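Local coordinates for protein aromatic amino acid beta-eliminating lyase/threonine aldolase (Exiguobacterium sibiricum, PDB 3LWS) that belongs to the beta-eliminating lyase family of pyridoxal phosphate-dependent proteins and has an aminotransferase-like fold, at residues L183-K188 and Q260-A265; Q267-F272 and V278-E283. All coordinates share one frame; numbering follows the deposited sequence.

Contact 1: residues L183-K188 and Q260-A265; sequences LPYYEK and QYYEQA
With CG trans to the backbone N in both Tyr262 (chi1 163°) and Tyr185 (chi1 168°), the two phenol side chains reach out from their helices and pass each other at a slant. The hydroxyl of Tyr262 arrives at the edge of the Tyr185 ring, close to its plane, where OH lies 3.8 Å from Tyr185 CD1. This is van der Waals contact and not a hydrogen bond; the same hydroxyl has a weak hydrogen bond with Lys266 NZ, one helical turn further along its own helix. Pro184 makes a further touch. Its CB points at the partner helix and comes within 3.7 Å of Tyr262 CD2, and the Tyr262 ring meets both this CB and Tyr185 N obliquely. Only about 148 Å² is buried in all, and the backbones stay well apart, with 7.3 Å between the CA atoms of Pro184 and Tyr262. In this aminotransferase-like fold of pyridoxal phosphate-dependent proteins, helix 179-186 follows a strand of the central mixed sheet of the large domain, whereas helix 258-273 packs with the smaller antiparallel sheet; the contact therefore probably spans the two domains at the surface. The proline sits where helix 179-186 is kinked, and the helix ends soon afterwards: Glu187 turns to positive phi (61°), while its N still bonds Leu183 O at 2.8 Å. On the side of Tyr185 turned from Tyr262, CD2 rests over one face of the Tyr186 ring, 3.9 Å above its plane and offset toward the rim, and Tyr185 also touches Val286.

Contact 2: residues Q267-F272 and V278-E283; sequences QLAEQF and VHTTPE
Helix 267-272 and strand 278-281 run roughly antiparallel, at 146° with their axes 7.6 Å apart at closest approach, and bring the CA atoms of Ala269 and Thr280 to 6.3 Å and those of Phe272 and His279 to 6.2 Å. Val278 and Thr280, alternate residues of the strand, turn their side chains to the helix. Val278 presses CG1 against the backbone of Phe272, 3.2 Å from its O, a close approach of a methyl to a carbonyl oxygen. Phe272 meets the strand through CB, which lies 3.9 Å from Thr280 CG2, while its ring leads off in another direction. Thr280 is divided between two tasks. A chi1 of 69° sets OG1 between the backbone N and the carbonyl carbon, leaving CG2 to lie against the helix. OG1 donates to Pro282 O at 2.8 Å, bent at the acceptor (C=O...donor angle 133°) and tilted out of the carbonyl plane, which ties the strand end to the turn containing the cis peptide before Pro282. The methyl of Ala269 fits beside this polar turn, with CB 3.8 Å from both Thr280 OG1 and Glu283 O. No hydrogen bond joins the two segments directly, but Asn273, just beyond the helical segment, accepts from Thr280 N through OD1 and has a weak bond from ND2 to Glu283 O. Strand 278-281 lies at one edge of the antiparallel sheet within this chain, paired with strand 289-295, and Phe272 reaches Leu292 there while also touching Leu352 of helix 342-355.

Overall arrangement
Contacts 1 and 2 draw on successive parts of helix 258-273, and their centres are 16 Å apart. The earlier part, in contact 1, meets an element 72 residues away in sequence through a small, partly exposed patch in which two tyrosines and a proline touch. Contact 2 is local in sequence, joining the helix to the strand that follows it, and is mostly buried: small aliphatic and methyl groups pack closely there, and the threonine hydroxyl is bonded within its own segment. Neither contact has a hydrogen bond between its segments. One helix thus packs on its own sheet in contact 2 and faces helix 179-186, probably of the large domain, in contact 1.

Contact 1: residues L183-K188 and Q260-A265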
loop_
_atom_site.group_PDB
_atom_site.type_symbol
_atom_site.label_atom_id
_atom_site.label_comp_id
_atom_site.label_asym_id
_atom_site.label_seq_id
_atom_site.Cartn_x
_atom_site.Cartn_y
_atom_site.Cartn_z
ATOM N N LEU A 183 1.769 23.524 13.961
ATOM C CA LEU A 183 1.900 24.858 13.378
ATOM C C LEU A 183 1.251 25.989 14.221
ATOM O O LEU A 183 1.854 27.035 14.365
ATOM C CB LEU A 183 1.462 24.855 11.898
ATOM C CG LEU A 183 2.259 23.866 11.015
ATOM C CD1 LEU A 183 1.919 23.961 9.533
ATOM C CD2 LEU A 183 3.745 24.012 11.192
ATOM N N PRO A 184 0.067 25.766 14.826
ATOM C CA PRO A 184 -0.472 26.827 15.667
ATOM C C PRO A 184 0.500 27.265 16.757
ATOM O O PRO A 184 0.736 28.453 16.923
ATOM C CB PRO A 184 -1.745 26.193 16.243
ATOM C CG PRO A 184 -2.140 25.235 15.235
ATOM C CD PRO A 184 -0.886 24.657 14.712
ATOM N N TYR A 185 1.114 26.305 17.449
ATOM C CA TYR A 185 2.030 26.595 18.551
ATOM C C TYR A 185 3.324 27.248 18.084
ATOM O O TYR A 185 3.834 28.160 18.720
ATOM C CB TYR A 185 2.375 25.298 19.285
ATOM C CG TYR A 185 3.501 25.417 20.239
ATOM C CD1 TYR A 185 3.291 25.885 21.525
ATOM C CD2 TYR A 185 4.802 25.098 19.854
ATOM C CE1 TYR A 185 4.333 26.024 22.404
ATOM C CE2 TYR A 185 5.841 25.222 20.734
ATOM C CZ TYR A 185 5.608 25.676 22.012
ATOM O OH TYR A 185 6.669 25.790 22.879
ATOM N N TYR A 186 3.881 26.758 16.989
ATOM C CA TYR A 186 5.115 27.369 16.473
ATOM C C TYR A 186 4.857 28.747 15.871
ATOM O O TYR A 186 5.767 29.575 15.824
ATOM C CB TYR A 186 5.779 26.494 15.429
ATOM C CG TYR A 186 6.573 25.359 16.007
ATOM C CD1 TYR A 186 7.491 25.587 16.999
ATOM C CD2 TYR A 186 6.432 24.058 15.531
ATOM C CE1 TYR A 186 8.234 24.572 17.540
ATOM C CE2 TYR A 186 7.215 23.008 16.071
ATOM C CZ TYR A 186 8.096 23.280 17.086
ATOM O OH TYR A 186 8.878 22.325 17.691
ATOM N N GLU A 187 3.626 28.979 15.431
ATOM C CA GLU A 187 3.261 30.186 14.679
ATOM C C GLU A 187 4.075 30.263 13.373
ATOM O O GLU A 187 4.637 31.293 13.023
ATOM C CB GLU A 187 3.341 31.444 15.556
ATOM C CG GLU A 187 2.432 31.356 16.759
ATOM C CD GLU A 187 2.358 32.616 17.619
ATOM O OE1 GLU A 187 2.805 33.684 17.216
ATOM O OE2 GLU A 187 1.828 32.526 18.737
ATOM N N LYS A 188 4.099 29.138 12.659
ATOM C CA LYS A 188 4.893 28.981 11.458
ATOM C C LYS A 188 4.115 28.193 10.410
ATOM O O LYS A 188 3.217 27.440 10.742
ATOM C CB LYS A 188 6.205 28.263 11.766
ATOM C CG LYS A 188 7.167 29.046 12.624
ATOM C CD LYS A 188 7.921 30.111 11.864
ATOM C CE LYS A 188 8.906 30.804 12.785
ATOM N NZ LYS A 188 9.700 31.756 11.988
ATOM N N GLN A 260 -7.905 25.517 16.257
ATOM C CA GLN A 260 -9.011 25.281 17.152
ATOM C C GLN A 260 -8.789 23.977 17.930
ATOM O O GLN A 260 -9.037 23.950 19.139
ATOM C CB GLN A 260 -10.358 25.356 16.433
ATOM C CG GLN A 260 -10.735 24.204 15.530
ATOM C CD GLN A 260 -11.656 24.644 14.388
ATOM O OE1 GLN A 260 -11.282 25.476 13.552
ATOM N NE2 GLN A 260 -12.851 24.093 14.351
ATOM N N TYR A 261 -8.264 22.941 17.261
ATOM C CA TYR A 261 -8.019 21.632 17.912
ATOM C C TYR A 261 -7.042 21.826 19.059
ATOM O O TYR A 261 -7.219 21.254 20.146
ATOM C CB TYR A 261 -7.455 20.564 16.952
ATOM C CG TYR A 261 -8.311 20.130 15.788
ATOM C CD1 TYR A 261 -9.710 20.248 15.805
ATOM C CD2 TYR A 261 -7.716 19.580 14.642
ATOM C CE1 TYR A 261 -10.477 19.841 14.702
ATOM C CE2 TYR A 261 -8.478 19.159 13.561
ATOM C CZ TYR A 261 -9.857 19.297 13.592
ATOM O OH TYR A 261 -10.607 18.872 12.528
ATOM N N TYR A 262 -6.040 22.658 18.833
ATOM C CA TYR A 262 -5.038 23.000 19.838
ATOM C C TYR A 262 -5.616 23.778 21.031
ATOM O O TYR A 262 -5.299 23.484 22.209
ATOM C CB TYR A 262 -3.900 23.797 19.163
ATOM C CG TYR A 262 -2.954 24.582 20.064
ATOM C CD1 TYR A 262 -2.285 23.971 21.132
ATOM C CD2 TYR A 262 -2.654 25.920 19.787
ATOM C CE1 TYR A 262 -1.410 24.684 21.938
ATOM C CE2 TYR A 262 -1.754 26.648 20.582
ATOM C CZ TYR A 262 -1.138 26.025 21.644
ATOM O OH TYR A 262 -0.263 26.718 22.426
ATOM N N GLU A 263 -6.442 24.785 20.753
ATOM C CA GLU A 263 -7.040 25.559 21.848
ATOM C C GLU A 263 -7.938 24.664 22.684
ATOM O O GLU A 263 -7.958 24.774 23.911
ATOM C CB GLU A 263 -7.816 26.754 21.317
ATOM C CG GLU A 263 -6.893 27.896 20.890
ATOM C CD GLU A 263 -6.017 28.439 22.033
ATOM O OE1 GLU A 263 -6.463 28.418 23.203
ATOM O OE2 GLU A 263 -4.875 28.876 21.759
ATOM N N GLN A 264 -8.636 23.759 22.004
ATOM C CA GLN A 264 -9.584 22.874 22.632
ATOM C C GLN A 264 -8.893 21.830 23.524
ATOM O O GLN A 264 -9.381 21.503 24.614
ATOM C CB GLN A 264 -10.420 22.211 21.544
ATOM C CG GLN A 264 -11.506 23.151 20.953
ATOM C CD GLN A 264 -12.186 22.596 19.716
ATOM O OE1 GLN A 264 -11.906 21.490 19.257
ATOM N NE2 GLN A 264 -13.099 23.371 19.170
ATOM N N ALA A 265 -7.750 21.330 23.044
ATOM C CA ALA A 265 -6.920 20.404 23.761
ATOM C C ALA A 265 -6.412 21.039 25.025
ATOM O O ALA A 265 -6.386 20.413 26.063
ATOM C CB ALA A 265 -5.739 19.956 22.870
#

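Contact 2: residues Q267-F272 and V278-E283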
loop_
_atom_site.group_PDB
_atom_site.type_symbol
_atom_site.label_atom_id
_atom_site.label_comp_id
_atom_site.label_asym_id
_atom_site.label_seq_id
_atom_site.Cartn_x
_atom_site.Cartn_y
_atom_site.Cartn_z
ATOM N N GLN A 267 -7.883 23.397 26.617
ATOM C CA GLN A 267 -9.061 23.464 27.494
ATOM C C GLN A 267 -9.338 22.123 28.196
ATOM O O GLN A 267 -9.587 22.101 29.403
ATOM C CB GLN A 267 -10.305 23.874 26.713
ATOM C CG GLN A 267 -10.230 25.248 26.071
ATOM C CD GLN A 267 -10.759 26.396 26.937
ATOM O OE1 GLN A 267 -10.863 26.291 28.177
ATOM N NE2 GLN A 267 -11.073 27.520 26.274
ATOM N N LEU A 268 -9.307 21.027 27.428
ATOM C CA LEU A 268 -9.547 19.689 27.978
ATOM C C LEU A 268 -8.492 19.351 29.047
ATOM O O LEU A 268 -8.809 18.832 30.114
ATOM C CB LEU A 268 -9.536 18.625 26.879
ATOM C CG LEU A 268 -10.723 18.594 25.950
ATOM C CD1 LEU A 268 -10.410 17.700 24.727
ATOM C CD2 LEU A 268 -11.964 18.131 26.719
ATOM N N ALA A 269 -7.230 19.642 28.764
ATOM C CA ALA A 269 -6.151 19.329 29.705
ATOM C C ALA A 269 -6.361 20.012 31.072
ATOM O O ALA A 269 -6.061 19.454 32.155
ATOM C CB ALA A 269 -4.813 19.768 29.114
ATOM N N GLU A 270 -6.852 21.239 30.998
ATOM C CA GLU A 270 -7.100 22.055 32.166
ATOM C C GLU A 270 -8.186 21.383 33.011
ATOM O O GLU A 270 -8.040 21.272 34.221
ATOM C CB GLU A 270 -7.515 23.455 31.696
ATOM C CG GLU A 270 -6.977 24.582 32.523
ATOM C CD GLU A 270 -6.987 25.938 31.790
ATOM O OE1 GLU A 270 -7.448 26.015 30.614
ATOM O OE2 GLU A 270 -6.525 26.919 32.427
ATOM N N GLN A 271 -9.241 20.893 32.354
ATOM C CA GLN A 271 -10.310 20.158 33.028
ATOM C C GLN A 271 -9.799 18.881 33.705
ATOM O O GLN A 271 -10.199 18.562 34.818
ATOM C CB GLN A 271 -11.425 19.779 32.033
ATOM C CG GLN A 271 -12.223 20.954 31.431
ATOM C CD GLN A 271 -13.191 21.609 32.425
ATOM O OE1 GLN A 271 -14.025 20.946 33.068
ATOM N NE2 GLN A 271 -13.095 22.922 32.529
ATOM N N PHE A 272 -8.909 18.158 33.019
ATOM C CA PHE A 272 -8.394 16.866 33.502
ATOM C C PHE A 272 -7.442 17.043 34.659
ATOM O O PHE A 272 -7.494 16.294 35.648
ATOM C CB PHE A 272 -7.687 16.083 32.362
ATOM C CG PHE A 272 -8.628 15.427 31.372
ATOM C CD1 PHE A 272 -9.568 14.499 31.786
ATOM C CD2 PHE A 272 -8.544 15.725 29.991
ATOM C CE1 PHE A 272 -10.445 13.887 30.864
ATOM C CE2 PHE A 272 -9.380 15.102 29.077
ATOM C CZ PHE A 272 -10.341 14.175 29.518
ATOM N N VAL A 278 -5.448 12.653 38.728
ATOM C CA VAL A 278 -5.424 12.708 37.259
ATOM C C VAL A 278 -4.544 13.822 36.803
ATOM O O VAL A 278 -4.727 14.941 37.257
ATOM C CB VAL A 278 -6.801 13.054 36.675
ATOM C CG1 VAL A 278 -6.707 13.185 35.164
ATOM C CG2 VAL A 278 -7.844 11.995 37.053
ATOM N N HIS A 279 -3.616 13.555 35.890
ATOM C CA HIS A 279 -2.915 14.657 35.225
ATOM C C HIS A 279 -2.588 14.394 33.754
ATOM O O HIS A 279 -2.723 13.259 33.248
ATOM C CB HIS A 279 -1.663 15.074 36.010
ATOM C CG HIS A 279 -0.536 14.109 35.918
ATOM N ND1 HIS A 279 -0.448 13.011 36.742
ATOM C CD2 HIS A 279 0.603 14.126 35.184
ATOM C CE1 HIS A 279 0.678 12.368 36.490
ATOM N NE2 HIS A 279 1.332 13.018 35.546
ATOM N N THR A 280 -2.212 15.460 33.053
ATOM C CA THR A 280 -1.760 15.307 31.678
ATOM C C THR A 280 -0.244 15.457 31.588
ATOM O O THR A 280 0.399 15.998 32.486
ATOM C CB THR A 280 -2.529 16.226 30.675
ATOM O OG1 THR A 280 -2.195 17.598 30.874
ATOM C CG2 THR A 280 -4.067 16.035 30.810
ATOM N N THR A 281 0.313 14.896 30.530
ATOM C CA THR A 281 1.712 15.033 30.188
ATOM C C THR A 281 1.652 15.326 28.695
ATOM O O THR A 281 1.021 14.570 27.955
ATOM C CB THR A 281 2.505 13.735 30.483
ATOM O OG1 THR A 281 2.065 12.707 29.585
ATOM C CG2 THR A 281 2.295 13.288 31.935
ATOM N N PRO A 282 2.149 16.491 28.262
ATOM C CA PRO A 282 2.589 17.603 29.108
ATOM C C PRO A 282 1.387 18.191 29.864
ATOM O O PRO A 282 0.246 17.933 29.498
ATOM C CB PRO A 282 3.151 18.606 28.094
ATOM C CG PRO A 282 2.381 18.368 26.849
ATOM C CD PRO A 282 2.075 16.884 26.839
ATOM N N GLU A 283 1.657 18.977 30.905
ATOM C CA GLU A 283 0.606 19.624 31.666
ATOM C C GLU A 283 -0.242 20.534 30.737
ATOM O O GLU A 283 -1.478 20.495 30.732
ATOM C CB GLU A 283 1.239 20.389 32.835
ATOM C CG GLU A 283 0.272 21.169 33.696
ATOM C CD GLU A 283 0.976 21.994 34.736
ATOM O OE1 GLU A 283 2.205 21.819 34.932
ATOM O OE2 GLU A 283 0.305 22.833 35.336
#